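Local coordinates for pheromone cOB1/lipoprotein, YaeC family (Enterococcus faecalis, PDB 4EF1) that probably binds methionine at the cell surface as the lipid-anchored, substrate-binding protein of an importer, and is the precursor of pheromone cOB1, at residues K23-K28 with K227-W232; G79-E84 with K219-L224; T163-E168 with V173-N178. All blocks are in the same frame, centred on the assembly; numbering follows the deposited sequence. Where two conformers were deposited one is given.

Interactions 1 and 2 belong to the same lobe and touch: helix 215-225 of interaction 2 is followed directly in the chain by helix 227-236 of interaction 1, and V223 packs against L25 and L26. Interaction 1 is a thin helix-helix contact near the surface, where a carboxylate sits beside a leucine methyl. Interaction 2 lies deeper, a buried contact between a helix and a sheet strand with a water joining two carbonyls. Interaction 3, also buried and apolar, packs a helix on the five-stranded sheet of the other lobe. Interactions 2 and 3 meet over the selenomethionine, where E84 and N178 are joined by a weak hydrogen bond across the cleft; interaction 1 takes no part there.

Interaction 1. Residues K23-K28 with K227-W232; sequences KPLLEK and KEVQDW
L25 reaches across to helix 227-236 with both of its methyl groups, and each finds a different neighbour. CD1 settles against the CG2 methyl of V229 at 3.6 Å, the closest approach between the two segments. CD2 meets the carboxylate of E228, lying 3.9 Å from E228 OE1 and slightly farther, 4.1 Å, from E228 OE2. Both oxygens therefore rest near one methyl group in plain van der Waals contact, with no hydrogen bond across the pair of helices.

The conformations explain the division. In L25 the first bond of the side chain already heads for helix 227-236, and chi1 of -72°, with CG beside the backbone N and opposite the carbonyl carbon, puts both methyls within contact distance. E228 takes the less common choice for a helix: with chi1 at 73° its CG sits in the crowded position between N and the carbonyl carbon, and from there the chain runs out extended. It and L25 run toward each other from their own helices, and L25 CD2 ends near both carboxylate oxygens. V229 behaves differently. It and L25 overlap side by side, heading opposite ways, so methyl lies alongside methyl.

These helices belong to the lobe of a type 2 periplasmic-binding-protein fold that is built on the six-stranded mixed sheet. Helix 12-28 follows the first strand, whereas helix 227-236 comes near the C-terminus, so the contact joins parts from near the two ends of the chain. The backbones stay well apart, L25 CA and V229 CA being 9.6 Å from each other, and side chains alone bridge the gap. V223, on helix 215-225, packs against both L25 and L26. Farther along, the W232 ring stacks on H21, a second meeting of the same two helices.

Interaction 2. Residues G79-E84 with K219-L224; sequences GAIHLE and KLVKVL. With MSE (selenomethionine), chain C.
With chi1 at -54° and chi2 at -57°, I81 places CG1 beside its backbone N and folds CD1 round, so that both branches of the side chain meet L224 and CD1 also reaches V221. CD1 lies 4.0 Å from V221 CG1 and touches L224 CD1 as well, while the CG2 branch rests 3.9 Å from L224 CB. The I81 and L224 side chains run roughly perpendicular, and this buried contact is wholly apolar. Beside it a water donates to both carbonyls, 3.0 Å from I81 O and 2.7 Å from L224 O, tying strand to helix where no direct hydrogen bond does.

Strand 75-83 is an inner strand of the six-stranded sheet, and I81 and H82 form a classic beta bulge opposite N203. The strand leads to E84 of the ligand pocket, and H82, behind it in the second shell, donates through NE2 to E84 OE2 at 2.9 Å. The bond is nearly straight (168°), in the plane of the imidazole, on the anti side of the carboxylate and somewhat out of its plane. Y57 OH bonds H82 ND1, which should fix the ring's rotation. E84 OE1 accepts from the selenomethionine N at 2.8 Å.

Interaction 3. Residues T163-E168 with V173-N178; sequences TLYDNE and VLINSN. With MSE (selenomethionine), chain C.
I175 lays its CD1 methyl against the root of Y165, 3.8 Å from Y165 CB and 4.1 Å from Y165 CG, the two side chains lying nearly square to each other. Y165 holds its CG anti to the backbone N (chi1 162°), a setting that leaves CB and the near end of the ring at the methyl, while the rest of the ring leads away. V173 packs on the helix: its CG2 lies over the backbone, 3.8 Å from Y165 N, and its CG1 meets L164 CB at 4.3 Å.

Helix 161-166 is the connection of a beta-alpha-beta unit, linking strand 151-156 to the parallel strand 172-175 with strand 104-108 between them in the five-stranded sheet. The helix closes in a Schellman motif at E168, and the chain then turns back into strand 172-175, the middle strand of that sheet. Where the strand gives way to helix 177-182, two asparagines reach the ligand. N176 ND2 donates to the selenomethionine OXT at 2.9 Å, close to straight at 165°, and also bonds D113 OD2, which would steady the amide. N178 OD1 takes a weak bond, 3.3 Å, from the ligand N, and Y41 OH bonds the same oxygen.

Interaction 1. Residues K23-K28 with K227-W232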
# COMPACT_ATOMS: atom_id res chain seq x y z
N LYS A 23 -3.10 -17.99 -11.20
CA LYS A 23 -2.24 -19.16 -11.55
C LYS A 23 -2.73 -19.95 -12.79
O LYS A 23 -1.95 -20.23 -13.66
CB LYS A 23 -2.06 -20.14 -10.40
CG LYS A 23 -1.17 -19.64 -9.28
CD LYS A 23 -0.95 -20.74 -8.26
CE LYS A 23 -0.09 -20.30 -7.11
NZ LYS A 23 -0.00 -21.38 -6.12
N PRO A 24 -4.02 -20.28 -12.86
CA PRO A 24 -4.48 -21.03 -14.07
C PRO A 24 -4.30 -20.24 -15.39
O PRO A 24 -4.00 -20.84 -16.42
CB PRO A 24 -5.96 -21.31 -13.80
CG PRO A 24 -6.14 -21.09 -12.33
CD PRO A 24 -5.11 -20.09 -11.90
N LEU A 25 -4.43 -18.91 -15.34
CA LEU A 25 -4.20 -18.05 -16.53
C LEU A 25 -2.72 -18.05 -16.93
O LEU A 25 -2.40 -18.16 -18.11
CB LEU A 25 -4.69 -16.62 -16.27
CG LEU A 25 -6.21 -16.44 -16.26
CD1 LEU A 25 -6.63 -15.20 -15.46
CD2 LEU A 25 -6.68 -16.40 -17.70
N LEU A 26 -1.83 -17.91 -15.94
CA LEU A 26 -0.40 -17.97 -16.21
C LEU A 26 0.02 -19.34 -16.70
O LEU A 26 0.93 -19.43 -17.50
CB LEU A 26 0.44 -17.57 -14.98
CG LEU A 26 0.84 -16.12 -14.91
CD1 LEU A 26 1.84 -15.80 -15.99
CD2 LEU A 26 -0.39 -15.23 -15.07
N GLU A 27 -0.63 -20.39 -16.21
CA GLU A 27 -0.32 -21.77 -16.64
C GLU A 27 -0.61 -21.90 -18.16
O GLU A 27 0.19 -22.49 -18.89
CB GLU A 27 -1.09 -22.80 -15.79
CG GLU A 27 -0.75 -24.26 -16.09
CD GLU A 27 -1.52 -24.87 -17.27
OE1 GLU A 27 -2.69 -24.49 -17.49
OE2 GLU A 27 -0.97 -25.75 -17.97
N LYS A 28 -1.69 -21.30 -18.63
CA LYS A 28 -1.99 -21.25 -20.06
C LYS A 28 -0.96 -20.49 -20.88
O LYS A 28 -0.86 -20.74 -22.06
CB LYS A 28 -3.39 -20.67 -20.31
CG LYS A 28 -4.48 -21.57 -19.71
CD LYS A 28 -4.82 -22.73 -20.62
CE LYS A 28 -5.94 -23.60 -20.04
NZ LYS A 28 -6.49 -24.56 -21.04
N LYS A 227 -8.78 -7.42 -18.37
CA LYS A 227 -10.12 -7.00 -17.98
C LYS A 227 -10.79 -8.01 -17.04
O LYS A 227 -11.35 -7.60 -16.04
CB LYS A 227 -11.01 -6.76 -19.22
CG LYS A 227 -12.46 -6.35 -18.93
CD LYS A 227 -13.31 -6.36 -20.18
CE LYS A 227 -14.78 -5.96 -19.89
NZ LYS A 227 -14.94 -4.62 -19.27
N GLU A 228 -10.72 -9.31 -17.36
CA GLU A 228 -11.39 -10.35 -16.53
C GLU A 228 -10.78 -10.36 -15.09
O GLU A 228 -11.51 -10.48 -14.14
CB GLU A 228 -11.33 -11.74 -17.19
CG GLU A 228 -9.93 -12.37 -17.14
CD GLU A 228 -9.68 -13.48 -18.14
OE1 GLU A 228 -10.15 -14.62 -17.94
OE2 GLU A 228 -8.92 -13.23 -19.10
N VAL A 229 -9.47 -10.14 -14.96
CA VAL A 229 -8.84 -10.14 -13.63
C VAL A 229 -9.18 -8.85 -12.89
O VAL A 229 -9.54 -8.89 -11.73
CB VAL A 229 -7.30 -10.38 -13.71
CG1 VAL A 229 -6.65 -10.22 -12.36
CG2 VAL A 229 -6.99 -11.74 -14.36
N GLN A 230 -9.10 -7.70 -13.56
CA GLN A 230 -9.48 -6.42 -12.94
C GLN A 230 -10.93 -6.43 -12.41
O GLN A 230 -11.18 -5.97 -11.32
CB GLN A 230 -9.27 -5.29 -13.95
CG GLN A 230 -7.78 -5.11 -14.28
CD GLN A 230 -7.53 -3.86 -15.09
OE1 GLN A 230 -8.28 -3.54 -15.97
NE2 GLN A 230 -6.50 -3.16 -14.77
N ASP A 231 -11.85 -6.98 -13.19
CA ASP A 231 -13.28 -7.10 -12.76
C ASP A 231 -13.39 -7.99 -11.51
O ASP A 231 -14.15 -7.68 -10.60
CB ASP A 231 -14.15 -7.62 -13.88
CG ASP A 231 -14.29 -6.63 -15.02
OD1 ASP A 231 -13.79 -5.51 -14.87
OD2 ASP A 231 -14.88 -6.96 -16.07
N TRP A 232 -12.67 -9.10 -11.50
CA TRP A 232 -12.68 -10.00 -10.34
C TRP A 232 -12.19 -9.28 -9.10
O TRP A 232 -12.83 -9.31 -8.05
CB TRP A 232 -11.89 -11.25 -10.66
CG TRP A 232 -11.81 -12.20 -9.52
CD1 TRP A 232 -12.72 -13.21 -9.18
CD2 TRP A 232 -10.79 -12.23 -8.49
NE1 TRP A 232 -12.31 -13.85 -8.04
CE2 TRP A 232 -11.16 -13.31 -7.58
CE3 TRP A 232 -9.62 -11.50 -8.24
CZ2 TRP A 232 -10.38 -13.65 -6.48
CZ3 TRP A 232 -8.84 -11.84 -7.11
CH2 TRP A 232 -9.21 -12.90 -6.27

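Interaction 2. Residues G79-E84 with K219-L224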
# COMPACT_ATOMS: atom_id res chain seq x y z
N GLY A 79 5.81 -2.64 -13.29
CA GLY A 79 4.51 -2.07 -13.66
C GLY A 79 3.54 -2.01 -12.50
O GLY A 79 3.51 -2.88 -11.66
N ALA A 80 2.73 -0.95 -12.47
CA ALA A 80 1.69 -0.77 -11.44
C ALA A 80 0.53 -1.71 -11.76
O ALA A 80 0.10 -1.84 -12.93
CB ALA A 80 1.19 0.65 -11.44
N ILE A 81 -0.04 -2.27 -10.71
CA ILE A 81 -1.17 -3.21 -10.83
C ILE A 81 -2.47 -2.70 -10.19
O ILE A 81 -3.54 -2.84 -10.75
CB ILE A 81 -0.80 -4.53 -10.22
CG1 ILE A 81 0.48 -5.09 -10.81
CG2 ILE A 81 -1.95 -5.54 -10.41
CD1 ILE A 81 0.54 -5.27 -12.31
N HIS A 82 -2.37 -2.08 -9.02
CA HIS A 82 -3.56 -1.60 -8.29
C HIS A 82 -3.28 -0.55 -7.25
O HIS A 82 -2.18 -0.46 -6.77
CB HIS A 82 -4.27 -2.77 -7.62
CG HIS A 82 -3.61 -3.26 -6.34
ND1 HIS A 82 -2.74 -4.28 -6.32
CD2 HIS A 82 -3.77 -2.86 -5.03
CE1 HIS A 82 -2.38 -4.53 -5.09
NE2 HIS A 82 -2.99 -3.64 -4.28
N LEU A 83 -4.34 0.15 -6.84
CA LEU A 83 -4.32 1.20 -5.78
C LEU A 83 -5.10 0.69 -4.56
O LEU A 83 -6.09 -0.09 -4.67
CB LEU A 83 -5.06 2.46 -6.27
CG LEU A 83 -4.81 3.02 -7.67
CD1 LEU A 83 -5.60 4.30 -7.94
CD2 LEU A 83 -3.32 3.23 -7.87
N GLU A 84 -4.67 1.17 -3.39
CA GLU A 84 -5.34 0.89 -2.11
C GLU A 84 -5.55 2.23 -1.37
O GLU A 84 -4.72 2.60 -0.51
CB GLU A 84 -4.44 0.01 -1.24
CG GLU A 84 -4.24 -1.36 -1.77
CD GLU A 84 -3.38 -2.22 -0.86
OE1 GLU A 84 -3.07 -1.87 0.35
OE2 GLU A 84 -3.00 -3.28 -1.39
N LYS A 219 4.40 -11.28 -18.89
CA LYS A 219 3.17 -12.09 -19.02
C LYS A 219 2.30 -11.92 -17.78
O LYS A 219 1.08 -11.76 -17.88
CB LYS A 219 3.52 -13.58 -19.23
CG LYS A 219 3.91 -13.95 -20.66
CD LYS A 219 4.41 -15.38 -20.72
CE LYS A 219 4.91 -15.69 -22.09
NZ LYS A 219 5.23 -17.14 -22.11
N LEU A 220 2.95 -11.96 -16.61
CA LEU A 220 2.28 -11.75 -15.33
C LEU A 220 1.65 -10.41 -15.23
O LEU A 220 0.50 -10.31 -14.86
CB LEU A 220 3.24 -11.92 -14.15
CG LEU A 220 2.69 -11.65 -12.74
CD1 LEU A 220 1.50 -12.54 -12.38
CD2 LEU A 220 3.84 -11.87 -11.79
N VAL A 221 2.39 -9.35 -15.55
CA VAL A 221 1.82 -8.00 -15.51
C VAL A 221 0.60 -7.86 -16.42
O VAL A 221 -0.36 -7.22 -16.04
CB VAL A 221 2.89 -6.90 -15.83
CG1 VAL A 221 2.25 -5.51 -15.92
CG2 VAL A 221 3.98 -6.92 -14.77
N LYS A 222 0.67 -8.43 -17.63
CA LYS A 222 -0.41 -8.31 -18.58
C LYS A 222 -1.65 -9.05 -18.04
O LYS A 222 -2.75 -8.52 -18.15
CB LYS A 222 -0.06 -8.86 -19.96
CG LYS A 222 -1.16 -8.65 -21.02
CD LYS A 222 -0.77 -9.26 -22.35
CE LYS A 222 -1.78 -9.02 -23.44
NZ LYS A 222 -1.35 -9.53 -24.76
N VAL A 223 -1.44 -10.24 -17.47
CA VAL A 223 -2.58 -11.07 -16.95
C VAL A 223 -3.20 -10.34 -15.76
O VAL A 223 -4.44 -10.17 -15.70
CB VAL A 223 -2.13 -12.49 -16.59
CG1 VAL A 223 -3.18 -13.17 -15.72
CG2 VAL A 223 -1.81 -13.29 -17.83
N LEU A 224 -2.36 -9.79 -14.89
CA LEU A 224 -2.84 -9.01 -13.75
C LEU A 224 -3.64 -7.74 -14.12
O LEU A 224 -4.53 -7.34 -13.36
CB LEU A 224 -1.69 -8.64 -12.82
CG LEU A 224 -1.07 -9.73 -11.99
CD1 LEU A 224 0.17 -9.17 -11.31
CD2 LEU A 224 -2.11 -10.31 -11.00
N MSE C . -0.34 -2.17 0.10
CA MSE C . 0.23 -0.91 0.72
C MSE C . -0.50 0.36 0.29
O MSE C . -0.81 0.51 -0.91
OXT MSE C . -0.73 1.28 1.11
CB MSE C . 1.73 -0.78 0.46
CG MSE C . 2.43 0.38 1.19
SE MSE C . 4.23 0.60 0.56
CE MSE C . 5.06 -1.07 1.27
O HOH W 1 -5.00 -4.82 -12.49

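Interaction 3. Residues T163-E168 with V173-N178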
# COMPACT_ATOMS: atom_id res chain seq x y z
N THR A 163 -3.32 -3.34 15.43
CA THR A 163 -3.29 -3.53 16.90
C THR A 163 -3.60 -2.23 17.63
O THR A 163 -4.41 -2.22 18.57
CB THR A 163 -1.95 -4.13 17.34
OG1 THR A 163 -1.78 -5.35 16.63
CG2 THR A 163 -1.89 -4.39 18.86
N LEU A 164 -2.95 -1.15 17.22
CA LEU A 164 -3.22 0.17 17.80
C LEU A 164 -4.72 0.55 17.68
O LEU A 164 -5.32 1.04 18.64
CB LEU A 164 -2.34 1.23 17.15
CG LEU A 164 -0.85 1.10 17.52
CD1 LEU A 164 0.01 2.04 16.72
CD2 LEU A 164 -0.63 1.29 19.01
N TYR A 165 -5.29 0.28 16.52
CA TYR A 165 -6.71 0.51 16.29
C TYR A 165 -7.57 -0.33 17.23
O TYR A 165 -8.48 0.20 17.90
CB TYR A 165 -7.06 0.20 14.82
CG TYR A 165 -8.53 -0.00 14.55
CD1 TYR A 165 -9.40 1.09 14.46
CD2 TYR A 165 -9.06 -1.30 14.42
CE1 TYR A 165 -10.77 0.90 14.23
CE2 TYR A 165 -10.41 -1.50 14.20
CZ TYR A 165 -11.26 -0.40 14.11
OH TYR A 165 -12.57 -0.61 13.87
N ASP A 166 -7.26 -1.63 17.30
CA ASP A 166 -8.03 -2.56 18.14
C ASP A 166 -7.91 -2.18 19.65
O ASP A 166 -8.90 -2.24 20.37
CB ASP A 166 -7.69 -4.03 17.83
CG ASP A 166 -8.82 -4.98 18.21
OD1 ASP A 166 -9.97 -4.75 17.77
OD2 ASP A 166 -8.56 -5.98 18.92
N ASN A 167 -6.72 -1.78 20.10
CA ASN A 167 -6.49 -1.36 21.48
C ASN A 167 -6.97 0.09 21.77
O ASN A 167 -6.85 0.56 22.89
CB ASN A 167 -5.00 -1.50 21.83
CG ASN A 167 -4.51 -2.96 21.79
OD1 ASN A 167 -5.29 -3.91 21.95
ND2 ASN A 167 -3.21 -3.15 21.56
N GLU A 168 -7.50 0.78 20.75
CA GLU A 168 -8.02 2.13 20.88
C GLU A 168 -6.97 3.13 21.38
O GLU A 168 -7.23 3.91 22.27
CB GLU A 168 -9.28 2.14 21.71
CG GLU A 168 -10.36 1.22 21.11
CD GLU A 168 -11.74 1.46 21.66
OE1 GLU A 168 -12.26 2.58 21.46
OE2 GLU A 168 -12.32 0.54 22.27
N VAL A 173 -6.20 6.05 13.63
CA VAL A 173 -5.05 5.26 13.21
C VAL A 173 -5.06 5.14 11.66
O VAL A 173 -6.09 4.77 11.11
CB VAL A 173 -5.08 3.84 13.87
CG1 VAL A 173 -3.83 3.01 13.54
CG2 VAL A 173 -5.19 3.95 15.40
N LEU A 174 -3.96 5.49 10.97
CA LEU A 174 -3.82 5.20 9.51
C LEU A 174 -3.38 3.73 9.32
O LEU A 174 -2.35 3.35 9.83
CB LEU A 174 -2.78 6.12 8.86
CG LEU A 174 -2.76 6.22 7.31
CD1 LEU A 174 -3.92 7.10 6.78
CD2 LEU A 174 -1.41 6.75 6.87
N ILE A 175 -4.17 2.93 8.62
CA ILE A 175 -3.89 1.51 8.43
C ILE A 175 -3.80 1.27 6.91
O ILE A 175 -4.75 1.56 6.20
CB ILE A 175 -5.00 0.60 9.00
CG1 ILE A 175 -5.28 0.92 10.49
CG2 ILE A 175 -4.61 -0.84 8.76
CD1 ILE A 175 -6.42 0.12 11.09
N ASN A 176 -2.66 0.74 6.41
CA ASN A 176 -2.58 0.41 4.99
C ASN A 176 -3.67 -0.64 4.70
O ASN A 176 -3.91 -1.55 5.49
CB ASN A 176 -1.19 -0.15 4.58
CG ASN A 176 -0.06 0.81 4.83
OD1 ASN A 176 0.53 0.80 5.93
ND2 ASN A 176 0.33 1.58 3.82
N SER A 177 -4.34 -0.50 3.57
CA SER A 177 -5.52 -1.34 3.26
C SER A 177 -5.26 -2.83 3.21
O SER A 177 -6.14 -3.60 3.56
CB SER A 177 -6.19 -0.89 1.98
OG SER A 177 -6.64 0.43 2.11
N ASN A 178 -4.04 -3.23 2.82
CA ASN A 178 -3.69 -4.66 2.80
C ASN A 178 -3.86 -5.27 4.18
O ASN A 178 -4.49 -6.32 4.34
CB ASN A 178 -2.28 -4.91 2.20
CG ASN A 178 -1.15 -4.49 3.08
OD1 ASN A 178 -0.82 -3.32 3.16
ND2 ASN A 178 -0.55 -5.48 3.78
N MSE C . -0.34 -2.17 0.10
CA MSE C . 0.23 -0.91 0.72
C MSE C . -0.50 0.36 0.29
O MSE C . -0.81 0.51 -0.91
OXT MSE C . -0.73 1.28 1.11
CB MSE C . 1.73 -0.78 0.46
CG MSE C . 2.43 0.38 1.19
SE MSE C . 4.23 0.60 0.56
CE MSE C . 5.06 -1.07 1.27